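Local coordinates for protein cytochrome c' (Allochromatium vinosum, PDB 5GYR) that carries a covalently bound, high-spin heme c whose iron has no sixth ligand, and is linked to electron transfer, although its exact function is not known, at residues R89-V92 and G93-T97; A120-S123 and C124-Y128; E76-Q79 and N80-D83; E106-A109 and V110-A113. One frame throughout, in Å; residues are numbered along the deposited sequence.

In the fold
All four interactions are local. Along the chain they run in series, so none nests in or crosses another. After helix 36-50 comes a loop, which ends at interaction 3 (76-83). There tight turns lead into strand 81-83, which pairs with a strand of the second subunit. Interaction 1 (89-97) follows on helix 86-104. Interaction 4 (106-113) starts helix 107-128, just after the turn from helix 86-104. Interaction 2 (120-128) ends the same helix and holds the heme. Interactions 1 and 2 touch through Phe-91 and Ala-120, and each interaction also meets the heme. Their two helices pack together and against the second subunit, in keeping with a domain-swapped four-helix bundle.

Interaction 1: residues R89-V92 and G93-T97; sequences REFV and GAANT. With HEC (heme c), chain I.
Arg-89 meets Gly-93 through the backbone alone, its O accepting the N-H of Gly-93. Glu-90 repeats the pattern one residue on. Its O takes the N-H of Ala-94, and the CB of Ala-94 lies 3.3 Å from the same Glu-90 O. The Glu-90 carboxylate turns elsewhere and forms a salt bridge with Lys-86.

Phe-91 carries the contact with the heme. Its CG stands anti to the backbone N (chi1 175°), which sends the ring off the helix and onto the heme rim. The heme methyl CMC sits over one ring face, 3.4 Å from Phe-91 CD2. Phe-91 CE1 also approaches heme CAB at 3.5 Å. The CB of Ala-95, one turn on, reaches the ring obliquely, 4.4 Å from Phe-91 CE1. The Phe-91 backbone O accepts the N-H of Ala-95, 2.8 Å from its N. A serine here would probably leave heme CMC without its aromatic cover and open a gap beside Ala-95.

These turns belong to helix 86-104, a helix of the cytochrome c' four-helix bundle, and Phe-91 lies on its heme-facing side. Phe-91 also packs on Val-117 and Ala-120 of helix 107-128, and on Ala-50 of the second subunit. The same subunit also holds the heme directly, through hydrogen bonds from residues that include Arg-12 and Gln-13.

Val-92 accepts the N-H of Asn-96 at its O, 2.9 Å from Asn-96 N. The two side chains lie alongside each other and point the same way. Val-92 CG1 touches Asn-96 ND2 at 3.8 Å. Asn-96 OD1 accepts a hydrogen bond from Asn-51 ND2 of the second subunit.

Interaction 2: residues A120-S123 and C124-Y128; sequences ACKS and CHEKY. With HEC (heme c), chain I.
Cys-121 and His-125, one helical turn apart, reach the same heme, and Cys-124 joins them. His-125 NE2 binds the iron at 2.3 Å as its axial ligand. Cys-121 SG is bonded to heme CAB, and Cys-124 SG to heme CAC, each at 2.2 Å. The two sulfurs leave the helix differently. Cys-121 SG is anti to its carbonyl carbon (chi1 -46°), whereas Cys-124 SG is anti to its backbone N (chi1 -172°). These turns bring them to neighbouring pyrroles. The sequence Cys-Lys-Ser-Cys-His is the CXXCH heme-binding motif of c-type cytochromes.

Behind the first shell, the O of Cys-121 lies 3.2 Å above the centre of the His-125 ring. The same Cys-121 O accepts the N-H of His-125 at 3.1 Å from its N. Further out, Lys-122 CG and Glu-126 CG lie 4.3 Å apart, without a salt bridge. Ile-87 of helix 86-104 packs against Ser-123 and Cys-124.

Two covalent links and one metal bond thus fix the heme to a single helix. With no sixth ligand, the iron stays five-coordinate, in keeping with its high-spin state.

Interaction 3: residues E76-Q79 and N80-D83; sequences EFFQ and NMED
Phe-78 and Met-81 lie side by side and point the same way. Met-81 SD comes to 4.0 Å from Phe-78 CD1. The sulfur stands 59° off the ring normal, so it meets the ring obliquely. This is a Met-aromatic contact. The backbones of the pair are joined too, since Met-81 N donates to Phe-78 O from above the carbonyl plane.

Asn-80 is turned back on the chain before it. Its CG is anti to the carbonyl carbon and beside the backbone N (chi1 -58°). This brings ND2 to Phe-77 O, the oxygen that the backbone N of Asn-80 also reaches. Asn-80 ND2 donates to Phe-77 O at 3.1 Å, with that oxygen close to the plane of the amide. Asn-80 N donates to Phe-77 O at 3.2 Å. Both donors come from the same face of the carbonyl plane. The Gln-79 amide is tilted 56° to that of Asn-80, and Gln-79 NE2 makes a weak hydrogen bond to Glu-76 O.

The backbone bonds of Asn-80 and Met-81 each span three residues and close consecutive beta turns. The chain then enters strand 81-83, which forms an antiparallel ladder with the second subunit. Phe-77 touches a heme and Tyr-58, and Phe-78 packs on Pro-60 of the second subunit.

With a leucine in place of Asn-80, Phe-77 O would probably keep its backbone bond but lose its side-chain donor. Phe-77 O thus takes two donors on one face, which ties the Asn-80 amide to the first turn and limits its rotation, while the second turn rests on the Met-81 bond to Phe-78 O.

Interaction 4: residues E106-A109 and V110-A113; sequences EAEA and VKTA
Glu-106 and Val-110 begin the run of i to i+4 backbone hydrogen bonds. Val-110 N donates to Glu-106 O at 3.0 Å, nearly along the carbonyl direction. Glu-106 holds the N-cap position, so this bond starts helix 107-128. Lys-111 N follows at 2.9 Å from Ala-107 O, and Ala-113 N at 3.0 Å from Ala-109 O. The bond between them, from Thr-112 N to Glu-108 O, is weak at 3.4 Å.

The next kind is side chain against backbone. In Val-110, CG1 is anti to the backbone N (chi1 168°), and CG2 takes the place beside that N. CG2 therefore leans back over the first turn, 3.4 Å from Glu-106 O. Lys-111 CB rests 3.5 Å from Glu-108 O. The methyl of Ala-113 lies one turn after Ala-109 and touches its O.

Charge comes last. Glu-108 bends at chi2 (54°), which brings its carboxylate back toward Lys-111. Glu-108 OE1 then lies 4.3 Å from Lys-111 CD, the aliphatic part of the chain. The charged atoms, Glu-108 OE2 and Lys-111 NZ, stay 5.2 Å apart. They form no salt bridge, though the opposite charges may still attract. Acidic groups at this N-terminal end probably also suit the helix dipole.

Helix 86-104 covers the Ala-109, Val-110 and Ala-113 side. Its Val-101 packs on Ala-109 and Val-110, and its Leu-98 on Val-110 and Ala-113. Tyr-34 of the second subunit touches Ala-107 and Val-110, while Leu-30 of that subunit touches Lys-111.

Interaction 1: residues R89-V92 and G93-T97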
loop_
_atom_site.group_PDB
_atom_site.type_symbol
_atom_site.label_atom_id
_atom_site.label_comp_id
_atom_site.label_asym_id
_atom_site.label_seq_id
_atom_site.Cartn_x
_atom_site.Cartn_y
_atom_site.Cartn_z
ATOM N N ARG A 89 10.296 -4.755 -0.273
ATOM C CA ARG A 89 10.371 -6.036 0.386
ATOM C C ARG A 89 11.825 -6.455 0.568
ATOM O O ARG A 89 12.176 -7.007 1.613
ATOM C CB ARG A 89 9.533 -7.080 -0.370
ATOM C CG ARG A 89 8.042 -6.832 -0.168
ATOM C CD ARG A 89 7.157 -7.932 -0.709
ATOM N NE ARG A 89 7.317 -8.082 -2.158
ATOM C CZ ARG A 89 7.951 -9.086 -2.758
ATOM N NH1 ARG A 89 8.494 -10.070 -2.044
ATOM N NH2 ARG A 89 8.033 -9.106 -4.086
ATOM N N GLU A 90 12.659 -6.189 -0.433
ATOM C CA GLU A 90 14.098 -6.455 -0.314
ATOM C C GLU A 90 14.683 -5.634 0.830
ATOM O O GLU A 90 15.470 -6.135 1.626
ATOM C CB GLU A 90 14.850 -6.146 -1.609
ATOM C CG GLU A 90 14.616 -7.149 -2.739
ATOM C CD GLU A 90 15.245 -6.671 -4.081
ATOM O OE1 GLU A 90 15.278 -7.390 -5.129
ATOM O OE2 GLU A 90 15.756 -5.534 -4.088
ATOM N N PHE A 91 14.281 -4.371 0.912
ATOM C CA PHE A 91 14.796 -3.472 1.939
ATOM C C PHE A 91 14.431 -3.914 3.345
ATOM O O PHE A 91 15.291 -3.952 4.229
ATOM C CB PHE A 91 14.277 -2.053 1.690
ATOM C CG PHE A 91 14.654 -1.075 2.756
ATOM C CD1 PHE A 91 15.973 -0.963 3.170
ATOM C CD2 PHE A 91 13.707 -0.265 3.316
ATOM C CE1 PHE A 91 16.342 -0.060 4.144
ATOM C CE2 PHE A 91 14.069 0.657 4.279
ATOM C CZ PHE A 91 15.379 0.757 4.687
ATOM N N VAL A 92 13.165 -4.245 3.560
ATOM C CA VAL A 92 12.722 -4.657 4.892
ATOM C C VAL A 92 13.457 -5.920 5.329
ATOM O O VAL A 92 13.917 -6.010 6.457
ATOM C CB VAL A 92 11.199 -4.892 4.946
ATOM C CG1 VAL A 92 10.790 -5.529 6.260
ATOM C CG2 VAL A 92 10.466 -3.574 4.753
ATOM N N GLY A 93 13.562 -6.883 4.417
ATOM C CA GLY A 93 14.271 -8.120 4.695
ATOM C C GLY A 93 15.722 -7.846 5.036
ATOM O O GLY A 93 16.256 -8.388 5.995
ATOM N N ALA A 94 16.352 -6.983 4.250
ATOM C CA ALA A 94 17.751 -6.663 4.448
ATOM C C ALA A 94 17.969 -5.916 5.762
ATOM O O ALA A 94 18.914 -6.188 6.487
ATOM C CB ALA A 94 18.273 -5.855 3.275
ATOM N N ALA A 95 17.072 -4.996 6.082
ATOM C CA ALA A 95 17.187 -4.217 7.315
ATOM C C ALA A 95 16.997 -5.107 8.545
ATOM O O ALA A 95 17.734 -4.984 9.528
ATOM C CB ALA A 95 16.177 -3.076 7.315
ATOM N N ASN A 96 16.018 -6.010 8.484
ATOM C CA ASN A 96 15.801 -6.948 9.576
ATOM C C ASN A 96 17.033 -7.806 9.804
ATOM O O ASN A 96 17.446 -8.033 10.944
ATOM C CB ASN A 96 14.623 -7.895 9.299
ATOM C CG ASN A 96 13.271 -7.208 9.369
ATOM O OD1 ASN A 96 13.178 -6.094 9.858
ATOM N ND2 ASN A 96 12.211 -7.873 8.919
ATOM N N THR A 97 17.626 -8.279 8.719
ATOM C CA THR A 97 18.833 -9.103 8.822
ATOM C C THR A 97 19.993 -8.309 9.395
ATOM O O THR A 97 20.731 -8.815 10.234
ATOM C CB THR A 97 19.207 -9.704 7.470
ATOM O OG1 THR A 97 18.119 -10.536 7.037
ATOM C CG2 THR A 97 20.470 -10.540 7.566
HETATM FE FE HEC I . 15.529 6.838 0.453
HETATM C CHA HEC I . 14.876 10.116 -0.149
HETATM C CHB HEC I . 18.315 7.746 2.300
HETATM C CHC HEC I . 15.891 3.654 1.457
HETATM C CHD HEC I . 12.873 5.889 -1.471
HETATM N NA HEC I . 16.454 8.560 0.920
HETATM C C1A HEC I . 15.993 9.825 0.613
HETATM C C2A HEC I . 16.868 10.809 1.169
HETATM C C3A HEC I . 17.831 10.127 1.852
HETATM C C4A HEC I . 17.564 8.740 1.716
HETATM C CMA HEC I . 18.997 10.701 2.616
HETATM C CAA HEC I . 16.742 12.332 1.057
HETATM C CBA HEC I . 15.761 12.837 2.135
HETATM C CGA HEC I . 15.622 14.351 2.188
HETATM O O1A HEC I . 16.048 14.996 3.169
HETATM O O2A HEC I . 15.056 14.980 1.273
HETATM N NB HEC I . 16.903 5.856 1.648
HETATM C C1B HEC I . 17.917 6.399 2.318
HETATM C C2B HEC I . 18.593 5.379 3.048
HETATM C C3B HEC I . 17.921 4.207 2.810
HETATM C C4B HEC I . 16.791 4.575 1.919
HETATM C CMB HEC I . 19.829 5.585 3.895
HETATM C CAB HEC I . 18.123 2.853 3.377
HETATM C CBB HEC I . 18.791 2.620 4.511
HETATM N NC HEC I . 14.565 5.055 0.025
HETATM C C1C HEC I . 14.863 3.858 0.572
HETATM C C2C HEC I . 14.015 2.864 0.053
HETATM C C3C HEC I . 13.132 3.497 -0.800
HETATM C C4C HEC I . 13.482 4.900 -0.777
HETATM C CMC HEC I . 14.066 1.382 0.344
HETATM C CAC HEC I . 12.042 2.852 -1.580
HETATM C CBC HEC I . 11.705 1.533 -1.524
HETATM N ND HEC I . 14.235 7.755 -0.603
HETATM C C1D HEC I . 13.202 7.225 -1.299
HETATM C C2D HEC I . 12.383 8.268 -1.918
HETATM C C3D HEC I . 12.934 9.434 -1.545
HETATM C C4D HEC I . 14.079 9.098 -0.689
HETATM C CMD HEC I . 11.171 8.111 -2.808
HETATM C CAD HEC I . 12.424 10.812 -1.900
HETATM C CBD HEC I . 11.540 11.313 -0.733
HETATM C CGD HEC I . 10.906 12.674 -0.990
HETATM O O1D HEC I . 9.691 12.912 -0.728
HETATM O O2D HEC I . 11.581 13.622 -1.457
#

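Interaction 2: residues A120-S123 and C124-Y128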
loop_
_atom_site.group_PDB
_atom_site.type_symbol
_atom_site.label_atom_id
_atom_site.label_comp_id
_atom_site.label_asym_id
_atom_site.label_seq_id
_atom_site.Cartn_x
_atom_site.Cartn_y
_atom_site.Cartn_z
ATOM N N ALA A 120 19.823 -1.892 -1.377
ATOM C CA ALA A 120 18.380 -1.661 -1.436
ATOM C C ALA A 120 18.056 -0.170 -1.422
ATOM O O ALA A 120 17.205 0.265 -2.174
ATOM C CB ALA A 120 17.662 -2.385 -0.302
ATOM N N CYS A 121 18.735 0.614 -0.592
ATOM C CA CYS A 121 18.526 2.084 -0.602
ATOM C C CYS A 121 18.766 2.615 -2.005
ATOM O O CYS A 121 17.935 3.310 -2.594
ATOM C CB CYS A 121 19.483 2.818 0.349
ATOM S SG CYS A 121 19.680 2.096 2.021
ATOM N N LYS A 122 19.918 2.234 -2.546
ATOM C CA LYS A 122 20.358 2.737 -3.841
ATOM C C LYS A 122 19.442 2.320 -4.987
ATOM O O LYS A 122 19.153 3.111 -5.880
ATOM C CB LYS A 122 21.773 2.256 -4.122
ATOM C CG LYS A 122 22.338 2.807 -5.406
ATOM C CD LYS A 122 23.804 2.453 -5.569
ATOM C CE LYS A 122 24.346 2.959 -6.893
ATOM N NZ LYS A 122 25.777 3.354 -6.880
ATOM N N SER A 123 18.975 1.080 -4.959
ATOM C CA SER A 123 18.180 0.583 -6.058
ATOM C C SER A 123 16.827 1.286 -6.091
ATOM O O SER A 123 16.327 1.597 -7.168
ATOM C CB SER A 123 18.045 -0.927 -5.978
ATOM O OG SER A 123 17.036 -1.262 -5.105
ATOM N N CYS A 124 16.248 1.581 -4.926
ATOM C CA CYS A 124 14.996 2.328 -4.904
ATOM C C CYS A 124 15.206 3.747 -5.432
ATOM O O CYS A 124 14.386 4.253 -6.189
ATOM C CB CYS A 124 14.380 2.424 -3.522
ATOM S SG CYS A 124 12.746 3.138 -3.614
ATOM N N HIS A 125 16.313 4.372 -5.048
ATOM C CA HIS A 125 16.588 5.734 -5.498
ATOM C C HIS A 125 16.766 5.834 -7.001
ATOM O O HIS A 125 16.267 6.752 -7.639
ATOM C CB HIS A 125 17.831 6.286 -4.818
ATOM C CG HIS A 125 17.659 6.457 -3.348
ATOM N ND1 HIS A 125 18.715 6.454 -2.464
ATOM C CD2 HIS A 125 16.539 6.572 -2.602
ATOM C CE1 HIS A 125 18.254 6.575 -1.235
ATOM N NE2 HIS A 125 16.936 6.651 -1.296
ATOM N N GLU A 126 17.488 4.875 -7.562
ATOM C CA GLU A 126 17.763 4.888 -8.992
ATOM C C GLU A 126 16.466 4.853 -9.791
ATOM O O GLU A 126 16.309 5.548 -10.793
ATOM C CB GLU A 126 18.651 3.706 -9.370
ATOM C CG GLU A 126 20.087 3.802 -8.904
ATOM C CD GLU A 126 20.909 4.732 -9.760
ATOM O OE1 GLU A 126 21.096 4.474 -10.965
ATOM O OE2 GLU A 126 21.386 5.727 -9.211
ATOM N N LYS A 127 15.525 4.042 -9.338
ATOM C CA LYS A 127 14.241 3.914 -10.014
ATOM C C LYS A 127 13.202 4.960 -9.664
ATOM O O LYS A 127 12.428 5.346 -10.522
ATOM C CB LYS A 127 13.641 2.552 -9.745
ATOM C CG LYS A 127 13.027 1.942 -10.981
ATOM C CD LYS A 127 12.591 0.517 -10.756
ATOM C CE LYS A 127 11.582 0.153 -11.809
ATOM N NZ LYS A 127 10.989 -1.160 -11.515
ATOM N N TYR A 128 13.156 5.393 -8.411
ATOM C CA TYR A 128 11.998 6.156 -7.920
ATOM C C TYR A 128 12.292 7.511 -7.286
ATOM O O TYR A 128 11.370 8.176 -6.806
ATOM C CB TYR A 128 11.227 5.306 -6.924
ATOM C CG TYR A 128 10.673 4.044 -7.518
ATOM C CD1 TYR A 128 9.765 4.094 -8.566
ATOM C CD2 TYR A 128 11.029 2.801 -7.011
ATOM C CE1 TYR A 128 9.244 2.938 -9.116
ATOM C CE2 TYR A 128 10.495 1.638 -7.536
ATOM C CZ TYR A 128 9.606 1.721 -8.599
ATOM O OH TYR A 128 9.074 0.574 -9.137
HETATM FE FE HEC I . 15.529 6.838 0.453
HETATM C CHA HEC I . 14.876 10.116 -0.149
HETATM C CHB HEC I . 18.315 7.746 2.300
HETATM C CHC HEC I . 15.891 3.654 1.457
HETATM C CHD HEC I . 12.873 5.889 -1.471
HETATM N NA HEC I . 16.454 8.560 0.920
HETATM C C1A HEC I . 15.993 9.825 0.613
HETATM C C2A HEC I . 16.868 10.809 1.169
HETATM C C3A HEC I . 17.831 10.127 1.852
HETATM C C4A HEC I . 17.564 8.740 1.716
HETATM C CMA HEC I . 18.997 10.701 2.616
HETATM C CAA HEC I . 16.742 12.332 1.057
HETATM C CBA HEC I . 15.761 12.837 2.135
HETATM C CGA HEC I . 15.622 14.351 2.188
HETATM O O1A HEC I . 16.048 14.996 3.169
HETATM O O2A HEC I . 15.056 14.980 1.273
HETATM N NB HEC I . 16.903 5.856 1.648
HETATM C C1B HEC I . 17.917 6.399 2.318
HETATM C C2B HEC I . 18.593 5.379 3.048
HETATM C C3B HEC I . 17.921 4.207 2.810
HETATM C C4B HEC I . 16.791 4.575 1.919
HETATM C CMB HEC I . 19.829 5.585 3.895
HETATM C CAB HEC I . 18.123 2.853 3.377
HETATM C CBB HEC I . 18.791 2.620 4.511
HETATM N NC HEC I . 14.565 5.055 0.025
HETATM C C1C HEC I . 14.863 3.858 0.572
HETATM C C2C HEC I . 14.015 2.864 0.053
HETATM C C3C HEC I . 13.132 3.497 -0.800
HETATM C C4C HEC I . 13.482 4.900 -0.777
HETATM C CMC HEC I . 14.066 1.382 0.344
HETATM C CAC HEC I . 12.042 2.852 -1.580
HETATM C CBC HEC I . 11.705 1.533 -1.524
HETATM N ND HEC I . 14.235 7.755 -0.603
HETATM C C1D HEC I . 13.202 7.225 -1.299
HETATM C C2D HEC I . 12.383 8.268 -1.918
HETATM C C3D HEC I . 12.934 9.434 -1.545
HETATM C C4D HEC I . 14.079 9.098 -0.689
HETATM C CMD HEC I . 11.171 8.111 -2.808
HETATM C CAD HEC I . 12.424 10.812 -1.900
HETATM C CBD HEC I . 11.540 11.313 -0.733
HETATM C CGD HEC I . 10.906 12.674 -0.990
HETATM O O1D HEC I . 9.691 12.912 -0.728
HETATM O O2D HEC I . 11.581 13.622 -1.457
#

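Interaction 3: residues E76-Q79 and N80-D83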
loop_
_atom_site.group_PDB
_atom_site.type_symbol
_atom_site.label_atom_id
_atom_site.label_comp_id
_atom_site.label_asym_id
_atom_site.label_seq_id
_atom_site.Cartn_x
_atom_site.Cartn_y
_atom_site.Cartn_z
ATOM N N GLU A 76 -9.259 9.097 4.701
ATOM C CA GLU A 76 -8.725 8.157 5.695
ATOM C C GLU A 76 -8.260 6.845 5.099
ATOM O O GLU A 76 -7.457 6.139 5.698
ATOM C CB GLU A 76 -9.780 7.837 6.764
ATOM C CG GLU A 76 -10.090 8.985 7.717
ATOM C CD GLU A 76 -11.163 9.945 7.246
ATOM O OE1 GLU A 76 -11.537 9.941 6.055
ATOM O OE2 GLU A 76 -11.621 10.728 8.102
ATOM N N PHE A 77 -8.814 6.487 3.953
ATOM C CA PHE A 77 -8.496 5.223 3.314
ATOM C C PHE A 77 -7.017 5.085 2.990
ATOM O O PHE A 77 -6.405 4.039 3.260
ATOM C CB PHE A 77 -9.297 5.112 2.022
ATOM C CG PHE A 77 -9.102 3.791 1.325
ATOM C CD1 PHE A 77 -9.632 2.618 1.863
ATOM C CD2 PHE A 77 -8.371 3.716 0.161
ATOM C CE1 PHE A 77 -9.440 1.396 1.236
ATOM C CE2 PHE A 77 -8.183 2.503 -0.475
ATOM C CZ PHE A 77 -8.716 1.342 0.063
ATOM N N PHE A 78 -6.440 6.156 2.455
ATOM C CA PHE A 78 -5.096 6.125 1.894
ATOM C C PHE A 78 -3.979 5.795 2.890
ATOM O O PHE A 78 -2.967 5.195 2.532
ATOM C CB PHE A 78 -4.802 7.443 1.202
ATOM C CG PHE A 78 -5.641 7.667 -0.007
ATOM C CD1 PHE A 78 -5.217 7.201 -1.244
ATOM C CD2 PHE A 78 -6.868 8.292 0.080
ATOM C CE1 PHE A 78 -6.005 7.395 -2.366
ATOM C CE2 PHE A 78 -7.661 8.480 -1.047
ATOM C CZ PHE A 78 -7.219 8.038 -2.270
ATOM N N GLN A 79 -4.163 6.152 4.145
ATOM C CA GLN A 79 -3.085 5.938 5.128
ATOM C C GLN A 79 -2.860 4.462 5.459
ATOM O O GLN A 79 -1.862 4.095 6.077
ATOM C CB GLN A 79 -3.343 6.729 6.413
ATOM C CG GLN A 79 -4.571 6.291 7.167
ATOM C CD GLN A 79 -4.885 7.228 8.306
ATOM O OE1 GLN A 79 -3.995 7.633 9.047
ATOM N NE2 GLN A 79 -6.145 7.573 8.458
ATOM N N ASN A 80 -3.809 3.624 5.056
ATOM C CA ASN A 80 -3.661 2.172 5.247
ATOM C C ASN A 80 -2.843 1.442 4.187
ATOM O O ASN A 80 -2.683 0.216 4.279
ATOM C CB ASN A 80 -5.013 1.487 5.330
ATOM C CG ASN A 80 -5.853 2.026 6.448
ATOM O OD1 ASN A 80 -5.675 1.645 7.595
ATOM N ND2 ASN A 80 -6.731 2.976 6.133
ATOM N N MET A 81 -2.401 2.169 3.163
ATOM C CA MET A 81 -1.559 1.648 2.097
ATOM C C MET A 81 -0.089 1.617 2.447
ATOM O O MET A 81 0.420 2.484 3.166
ATOM C CB MET A 81 -1.792 2.439 0.797
ATOM C CG MET A 81 -3.241 2.323 0.333
ATOM S SD MET A 81 -3.687 3.537 -0.886
ATOM C CE MET A 81 -2.687 2.919 -2.248
ATOM N N GLU A 82 0.578 0.593 1.921
ATOM C CA GLU A 82 2.001 0.413 2.055
ATOM C C GLU A 82 2.612 -0.020 0.743
ATOM O O GLU A 82 1.964 -0.669 -0.079
ATOM C CB GLU A 82 2.288 -0.623 3.128
ATOM C CG GLU A 82 3.721 -0.759 3.509
ATOM C CD GLU A 82 4.321 0.541 3.973
ATOM O OE1 GLU A 82 3.870 1.104 4.985
ATOM O OE2 GLU A 82 5.241 1.009 3.292
ATOM N N ASP A 83 3.877 0.346 0.560
ATOM C CA ASP A 83 4.620 -0.058 -0.620
ATOM C C ASP A 83 4.900 -1.549 -0.469
ATOM O O ASP A 83 5.614 -1.950 0.435
ATOM C CB ASP A 83 5.900 0.768 -0.769
ATOM C CG ASP A 83 6.767 0.294 -1.927
ATOM O OD1 ASP A 83 6.343 -0.538 -2.764
ATOM O OD2 ASP A 83 7.891 0.774 -2.002
#

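Interaction 4: residues E106-A109 and V110-A113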
loop_
_atom_site.group_PDB
_atom_site.type_symbol
_atom_site.label_atom_id
_atom_site.label_comp_id
_atom_site.label_asym_id
_atom_site.label_seq_id
_atom_site.Cartn_x
_atom_site.Cartn_y
_atom_site.Cartn_z
ATOM N N GLU A 106 29.331 -9.404 15.466
ATOM C CA GLU A 106 30.344 -9.878 14.514
ATOM C C GLU A 106 30.500 -8.913 13.336
ATOM O O GLU A 106 29.685 -8.901 12.432
ATOM C CB GLU A 106 30.007 -11.281 13.973
ATOM C CG GLU A 106 31.198 -12.005 13.312
ATOM C CD GLU A 106 30.803 -13.263 12.531
ATOM O OE1 GLU A 106 31.681 -14.060 12.118
ATOM O OE2 GLU A 106 29.601 -13.495 12.351
ATOM N N ALA A 107 31.597 -8.149 13.345
ATOM C CA ALA A 107 31.806 -7.091 12.350
ATOM C C ALA A 107 31.810 -7.577 10.902
ATOM O O ALA A 107 31.295 -6.891 10.020
ATOM C CB ALA A 107 33.097 -6.344 12.647
ATOM N N GLU A 108 32.397 -8.741 10.635
ATOM C CA GLU A 108 32.472 -9.204 9.249
ATOM C C GLU A 108 31.095 -9.575 8.695
ATOM O O GLU A 108 30.809 -9.316 7.532
ATOM C CB GLU A 108 33.449 -10.370 9.083
ATOM C CG GLU A 108 34.109 -10.468 7.708
ATOM C CD GLU A 108 34.810 -9.172 7.280
ATOM O OE1 GLU A 108 34.798 -8.173 8.042
ATOM O OE2 GLU A 108 35.376 -9.149 6.165
ATOM N N ALA A 109 30.246 -10.168 9.531
ATOM C CA ALA A 109 28.879 -10.486 9.131
ATOM C C ALA A 109 28.070 -9.197 8.943
ATOM O O ALA A 109 27.287 -9.072 8.003
ATOM C CB ALA A 109 28.221 -11.392 10.158
ATOM N N VAL A 110 28.276 -8.239 9.834
ATOM C CA VAL A 110 27.628 -6.926 9.722
ATOM C C VAL A 110 28.011 -6.248 8.409
ATOM O O VAL A 110 27.160 -5.679 7.731
ATOM C CB VAL A 110 27.974 -6.008 10.913
ATOM C CG1 VAL A 110 27.548 -4.567 10.642
ATOM C CG2 VAL A 110 27.294 -6.519 12.170
ATOM N N LYS A 111 29.286 -6.327 8.039
ATOM C CA LYS A 111 29.750 -5.701 6.806
ATOM C C LYS A 111 28.941 -6.202 5.611
ATOM O O LYS A 111 28.512 -5.416 4.766
ATOM C CB LYS A 111 31.253 -5.941 6.587
ATOM C CG LYS A 111 31.784 -5.274 5.340
ATOM C CD LYS A 111 33.297 -5.386 5.187
ATOM C CE LYS A 111 33.720 -5.291 3.721
ATOM N NZ LYS A 111 35.057 -4.652 3.556
ATOM N N THR A 112 28.740 -7.513 5.548
ATOM C CA THR A 112 27.960 -8.111 4.468
ATOM C C THR A 112 26.499 -7.671 4.514
ATOM O O THR A 112 25.937 -7.285 3.495
ATOM C CB THR A 112 28.046 -9.643 4.517
ATOM O OG1 THR A 112 29.413 -10.030 4.377
ATOM C CG2 THR A 112 27.207 -10.277 3.398
ATOM N N ALA A 113 25.904 -7.716 5.700
ATOM C CA ALA A 113 24.514 -7.308 5.892
ATOM C C ALA A 113 24.295 -5.827 5.604
ATOM O O ALA A 113 23.296 -5.433 5.030
ATOM C CB ALA A 113 24.055 -7.651 7.299
#